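Local coordinates for alpha-1,2-mannosidase (Trichoderma reesei, PDB 1HCU), which probably trims alpha-1,2-linked mannose residues from high-mannose N-glycans as a calcium-dependent glycosidase of family 47, at residues Phe86-Val98 with Val154-Arg166. Residues are numbered along the deposited sequence; the frame is centred on the assembly and turned at random.
Sequences FTTTAVANQGSSV and VPDPTVFFNPTVR. With NAG (2-acetamido-2-deoxy-beta-D-glucopyranose), chain F.
Ser96 and Val159 form the hydrogen-bonded pair of a short antiparallel bridge; strand 96-97 is an outer strand of a three-stranded antiparallel sheet, paired with the central strand 158-160, which has 166-167 on its other side. Ser96 N gives to Val159 O at 2.9 Å, and Val159 N returns a bond to Ser96 O. Ser97 with Thr158 is the next, non-hydrogen-bonded pair. Beyond it Val98 N, at the start of helix 98-117, donates to Pro157 O. Ser97 OG caps that helix through the N of Glu100, the predicted proton donor, so the sheet leads straight into the helix that carries this probable catalytic residue.

At the other end Asn162 reaches into the loop 88-93. Its CG lies anti to the backbone N (chi1 -174°), which carries the amide alongside Thr88 and over Ala92 CA. ND2 then gives Thr89 O a straight bond of 3.0 Å, with that oxygen only 4° out of the amide plane. With an alanine at Asn162, Thr89 O would probably lose this donor, and the 88-92 loop would be freer to shift. The backbone adds a second tie, Asn93 N to Asn162 O, the donor standing 44° above the carbonyl plane. Water 2 fills in between, donating to Thr89 OG1 and Gln94 O while accepting from Phe161 N.

Aromatic packing flanks these bonds. Phe161 sets CB against Thr88 CA at 3.7 Å and CE1 against Phe86 O, and Leu144 of helix 127-144 also touches it. Phe160 presents its edge to Asn93 O, CE2 lying 3.3 Å from that oxygen, while Arg166 NH1 lies over one face, 3.2 Å above the ring plane and offset toward the rim.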
loop_
_atom_site.group_PDB
_atom_site.type_symbol
_atom_site.label_atom_id
_atom_site.label_comp_id
_atom_site.label_asym_id
_atom_site.label_seq_id
_atom_site.Cartn_x
_atom_site.Cartn_y
_atom_site.Cartn_z
ATOM N N PHE A 86 -7.387 22.374 2.441
ATOM C CA PHE A 86 -8.131 21.158 2.134
ATOM C C PHE A 86 -9.619 21.386 1.898
ATOM O O PHE A 86 -10.410 20.448 1.995
ATOM C CB PHE A 86 -7.968 20.136 3.262
ATOM C CG PHE A 86 -6.623 19.477 3.300
ATOM C CD1 PHE A 86 -6.177 18.713 2.227
ATOM C CD2 PHE A 86 -5.821 19.580 4.430
ATOM C CE1 PHE A 86 -4.949 18.051 2.280
ATOM C CE2 PHE A 86 -4.586 18.922 4.499
ATOM C CZ PHE A 86 -4.150 18.154 3.420
ATOM N N THR A 87 -10.013 22.619 1.600
ATOM C CA THR A 87 -11.423 22.894 1.347
ATOM C C THR A 87 -11.629 23.275 -0.109
ATOM O O THR A 87 -12.713 23.691 -0.502
ATOM C CB THR A 87 -11.969 24.041 2.221
ATOM O OG1 THR A 87 -11.424 25.286 1.770
ATOM C CG2 THR A 87 -11.603 23.824 3.687
ATOM N N THR A 88 -10.591 23.121 -0.918
ATOM C CA THR A 88 -10.706 23.463 -2.323
ATOM C C THR A 88 -9.550 22.886 -3.121
ATOM O O THR A 88 -8.687 22.204 -2.573
ATOM C CB THR A 88 -10.722 25.004 -2.501
ATOM O OG1 THR A 88 -11.011 25.334 -3.867
ATOM C CG2 THR A 88 -9.380 25.606 -2.106
ATOM N N THR A 89 -9.562 23.139 -4.425
ATOM C CA THR A 89 -8.490 22.719 -5.313
ATOM C C THR A 89 -8.138 23.948 -6.150
ATOM O O THR A 89 -9.010 24.751 -6.487
ATOM C CB THR A 89 -8.905 21.549 -6.261
ATOM O OG1 THR A 89 -10.059 21.919 -7.025
ATOM C CG2 THR A 89 -9.203 20.282 -5.452
ATOM N N ALA A 90 -6.862 24.102 -6.479
ATOM C CA ALA A 90 -6.437 25.246 -7.270
ATOM C C ALA A 90 -7.201 25.255 -8.585
ATOM O O ALA A 90 -7.621 26.308 -9.064
ATOM C CB ALA A 90 -4.938 25.179 -7.527
ATOM N N VAL A 91 -7.385 24.069 -9.154
ATOM C CA VAL A 91 -8.096 23.905 -10.417
ATOM C C VAL A 91 -9.591 23.708 -10.179
ATOM O O VAL A 91 -9.998 22.855 -9.388
ATOM C CB VAL A 91 -7.567 22.680 -11.183
ATOM C CG1 VAL A 91 -8.268 22.559 -12.537
ATOM C CG2 VAL A 91 -6.056 22.785 -11.339
ATOM N N ALA A 92 -10.402 24.495 -10.879
ATOM C CA ALA A 92 -11.853 24.427 -10.753
ATOM C C ALA A 92 -12.421 23.161 -11.373
ATOM O O ALA A 92 -11.961 22.719 -12.420
ATOM C CB ALA A 92 -12.487 25.645 -11.411
ATOM N N ASN A 93 -13.424 22.586 -10.720
ATOM C CA ASN A 93 -14.069 21.375 -11.211
ATOM C C ASN A 93 -13.099 20.207 -11.340
ATOM O O ASN A 93 -13.300 19.315 -12.160
ATOM C CB ASN A 93 -14.725 21.657 -12.565
ATOM C CG ASN A 93 -15.775 22.759 -12.484
ATOM O OD1 ASN A 93 -16.766 22.635 -11.763
ATOM N ND2 ASN A 93 -15.560 23.842 -13.223
ATOM N N GLN A 94 -12.042 20.212 -10.535
ATOM C CA GLN A 94 -11.072 19.131 -10.582
ATOM C C GLN A 94 -11.511 17.945 -9.723
ATOM O O GLN A 94 -11.777 18.094 -8.530
ATOM C CB GLN A 94 -9.704 19.610 -10.105
ATOM C CG GLN A 94 -8.672 18.518 -10.174
ATOM C CD GLN A 94 -7.300 18.974 -9.762
ATOM O OE1 GLN A 94 -7.058 19.280 -8.603
ATOM N NE2 GLN A 94 -6.383 19.018 -10.718
ATOM N N GLY A 95 -11.565 16.766 -10.331
ATOM C CA GLY A 95 -11.973 15.577 -9.608
ATOM C C GLY A 95 -10.975 15.140 -8.551
ATOM O O GLY A 95 -9.762 15.312 -8.724
ATOM N N SER A 96 -11.478 14.581 -7.451
ATOM C CA SER A 96 -10.618 14.117 -6.368
ATOM C C SER A 96 -10.911 12.667 -6.028
ATOM O O SER A 96 -12.055 12.316 -5.741
ATOM C CB SER A 96 -10.822 14.982 -5.117
ATOM O OG SER A 96 -10.194 14.397 -3.982
ATOM N N SER A 97 -9.883 11.826 -6.056
ATOM C CA SER A 97 -10.060 10.410 -5.730
ATOM C C SER A 97 -10.245 10.240 -4.232
ATOM O O SER A 97 -9.343 10.546 -3.443
ATOM C CB SER A 97 -8.843 9.588 -6.171
ATOM O OG SER A 97 -8.947 8.238 -5.728
ATOM N N VAL A 98 -11.417 9.764 -3.836
ATOM C CA VAL A 98 -11.690 9.535 -2.427
ATOM C C VAL A 98 -10.626 8.578 -1.867
ATOM O O VAL A 98 -10.043 8.833 -0.814
ATOM C CB VAL A 98 -13.084 8.902 -2.242
ATOM C CG1 VAL A 98 -13.333 8.611 -0.768
ATOM C CG2 VAL A 98 -14.149 9.831 -2.815
ATOM N N VAL A 154 -22.840 3.397 -0.120
ATOM C CA VAL A 154 -21.585 2.964 -0.731
ATOM C C VAL A 154 -20.984 4.246 -1.281
ATOM O O VAL A 154 -21.615 4.947 -2.084
ATOM C CB VAL A 154 -21.803 1.962 -1.906
ATOM C CG1 VAL A 154 -20.472 1.661 -2.602
ATOM C CG2 VAL A 154 -22.424 0.678 -1.392
ATOM N N PRO A 155 -19.756 4.574 -0.864
ATOM C CA PRO A 155 -19.085 5.794 -1.322
ATOM C C PRO A 155 -18.915 5.929 -2.832
ATOM O O PRO A 155 -18.684 4.949 -3.538
ATOM C CB PRO A 155 -17.739 5.735 -0.603
ATOM C CG PRO A 155 -17.483 4.260 -0.546
ATOM C CD PRO A 155 -18.824 3.728 -0.101
ATOM N N ASP A 156 -19.046 7.161 -3.308
ATOM C CA ASP A 156 -18.857 7.500 -4.710
ATOM C C ASP A 156 -17.337 7.673 -4.737
ATOM O O ASP A 156 -16.783 8.324 -3.860
ATOM C CB ASP A 156 -19.557 8.828 -5.000
ATOM C CG ASP A 156 -19.449 9.258 -6.448
ATOM O OD1 ASP A 156 -20.500 9.626 -7.018
ATOM O OD2 ASP A 156 -18.328 9.248 -7.010
ATOM N N PRO A 157 -16.646 7.087 -5.729
ATOM C CA PRO A 157 -15.185 7.167 -5.866
ATOM C C PRO A 157 -14.581 8.555 -6.105
ATOM O O PRO A 157 -13.415 8.799 -5.779
ATOM C CB PRO A 157 -14.902 6.220 -7.029
ATOM C CG PRO A 157 -16.104 6.407 -7.902
ATOM C CD PRO A 157 -17.245 6.396 -6.889
ATOM N N THR A 158 -15.369 9.462 -6.667
ATOM C CA THR A 158 -14.883 10.802 -6.966
ATOM C C THR A 158 -15.783 11.917 -6.429
ATOM O O THR A 158 -17.011 11.826 -6.497
ATOM C CB THR A 158 -14.746 10.995 -8.497
ATOM O OG1 THR A 158 -13.911 9.962 -9.035
ATOM C CG2 THR A 158 -14.133 12.351 -8.821
ATOM N N VAL A 159 -15.155 12.964 -5.892
ATOM C CA VAL A 159 -15.873 14.137 -5.382
ATOM C C VAL A 159 -15.185 15.398 -5.886
ATOM O O VAL A 159 -14.109 15.335 -6.483
ATOM C CB VAL A 159 -15.910 14.187 -3.841
ATOM C CG1 VAL A 159 -16.664 12.985 -3.301
ATOM C CG2 VAL A 159 -14.490 14.266 -3.276
ATOM N N PHE A 160 -15.824 16.541 -5.664
ATOM C CA PHE A 160 -15.284 17.831 -6.089
ATOM C C PHE A 160 -15.433 18.827 -4.936
ATOM O O PHE A 160 -16.396 18.751 -4.173
ATOM C CB PHE A 160 -16.045 18.356 -7.319
ATOM C CG PHE A 160 -15.968 17.458 -8.526
ATOM C CD1 PHE A 160 -16.811 16.353 -8.652
ATOM C CD2 PHE A 160 -15.055 17.724 -9.547
ATOM C CE1 PHE A 160 -16.747 15.524 -9.786
ATOM C CE2 PHE A 160 -14.985 16.908 -10.676
ATOM C CZ PHE A 160 -15.836 15.803 -10.795
ATOM N N PHE A 161 -14.483 19.753 -4.812
ATOM C CA PHE A 161 -14.509 20.763 -3.746
ATOM C C PHE A 161 -14.691 22.163 -4.321
ATOM O O PHE A 161 -15.180 23.069 -3.648
ATOM C CB PHE A 161 -13.193 20.765 -2.954
ATOM C CG PHE A 161 -13.011 19.582 -2.052
ATOM C CD1 PHE A 161 -11.879 19.475 -1.252
ATOM C CD2 PHE A 161 -13.958 18.574 -2.006
ATOM C CE1 PHE A 161 -11.693 18.377 -0.416
ATOM C CE2 PHE A 161 -13.787 17.473 -1.178
ATOM C CZ PHE A 161 -12.650 17.372 -0.380
ATOM N N ASN A 162 -14.272 22.325 -5.567
ATOM C CA ASN A 162 -14.322 23.598 -6.251
ATOM C C ASN A 162 -15.201 23.468 -7.491
ATOM O O ASN A 162 -14.938 22.631 -8.353
ATOM C CB ASN A 162 -12.901 23.985 -6.684
ATOM C CG ASN A 162 -12.823 25.372 -7.280
ATOM O OD1 ASN A 162 -13.825 25.926 -7.721
ATOM N ND2 ASN A 162 -11.617 25.939 -7.304
ATOM N N PRO A 163 -16.250 24.293 -7.602
ATOM C CA PRO A 163 -16.782 25.381 -6.766
ATOM C C PRO A 163 -17.440 25.011 -5.416
ATOM O O PRO A 163 -17.456 25.832 -4.493
ATOM C CB PRO A 163 -17.756 26.086 -7.707
ATOM C CG PRO A 163 -18.122 24.995 -8.711
ATOM C CD PRO A 163 -16.788 24.409 -8.969
ATOM N N THR A 164 -18.027 23.823 -5.304
ATOM C CA THR A 164 -18.619 23.420 -4.028
ATOM C C THR A 164 -18.415 21.927 -3.774
ATOM O O THR A 164 -17.969 21.199 -4.664
ATOM C CB THR A 164 -20.137 23.791 -3.933
ATOM O OG1 THR A 164 -20.581 23.595 -2.584
ATOM C CG2 THR A 164 -20.989 22.939 -4.855
ATOM N N VAL A 165 -18.701 21.479 -2.554
ATOM C CA VAL A 165 -18.534 20.074 -2.203
ATOM C C VAL A 165 -19.650 19.252 -2.845
ATOM O O VAL A 165 -20.818 19.431 -2.519
ATOM C CB VAL A 165 -18.563 19.860 -0.658
ATOM C CG1 VAL A 165 -18.395 18.387 -0.326
ATOM C CG2 VAL A 165 -17.454 20.664 0.004
ATOM N N ARG A 166 -19.283 18.359 -3.763
ATOM C CA ARG A 166 -20.255 17.514 -4.452
ATOM C C ARG A 166 -19.714 16.131 -4.828
ATOM O O ARG A 166 -18.504 15.929 -4.930
ATOM C CB ARG A 166 -20.766 18.220 -5.722
ATOM C CG ARG A 166 -19.665 18.818 -6.601
ATOM C CD ARG A 166 -20.227 19.400 -7.891
ATOM N NE ARG A 166 -20.512 18.352 -8.864
ATOM C CZ ARG A 166 -19.722 18.047 -9.891
ATOM N NH1 ARG A 166 -18.595 18.717 -10.097
ATOM N NH2 ARG A 166 -20.045 17.048 -10.697
HETATM C C1 NAG F . -9.298 28.130 1.089
HETATM C C2 NAG F . -9.224 29.510 1.751
HETATM C C3 NAG F . -10.621 30.134 1.781
HETATM C C4 NAG F . -11.251 30.149 0.386
HETATM C C5 NAG F . -11.207 28.742 -0.223
HETATM C C6 NAG F . -11.686 28.737 -1.653
HETATM C C7 NAG F . -7.569 29.902 3.459
HETATM C C8 NAG F . -7.043 29.538 4.835
HETATM N N2 NAG F . -8.734 29.370 3.108
HETATM O O3 NAG F . -10.542 31.456 2.290
HETATM O O4 NAG F . -12.605 30.587 0.476
HETATM O O5 NAG F . -9.852 28.241 -0.229
HETATM O O6 NAG F . -10.707 29.302 -2.510
HETATM O O7 NAG F . -6.923 30.653 2.724
HETATM O O HOH W 1 -15.637 23.729 -0.878
HETATM O O HOH W 2 -12.628 20.278 -6.948
HETATM O O HOH W 3 -17.332 20.980 -9.815
#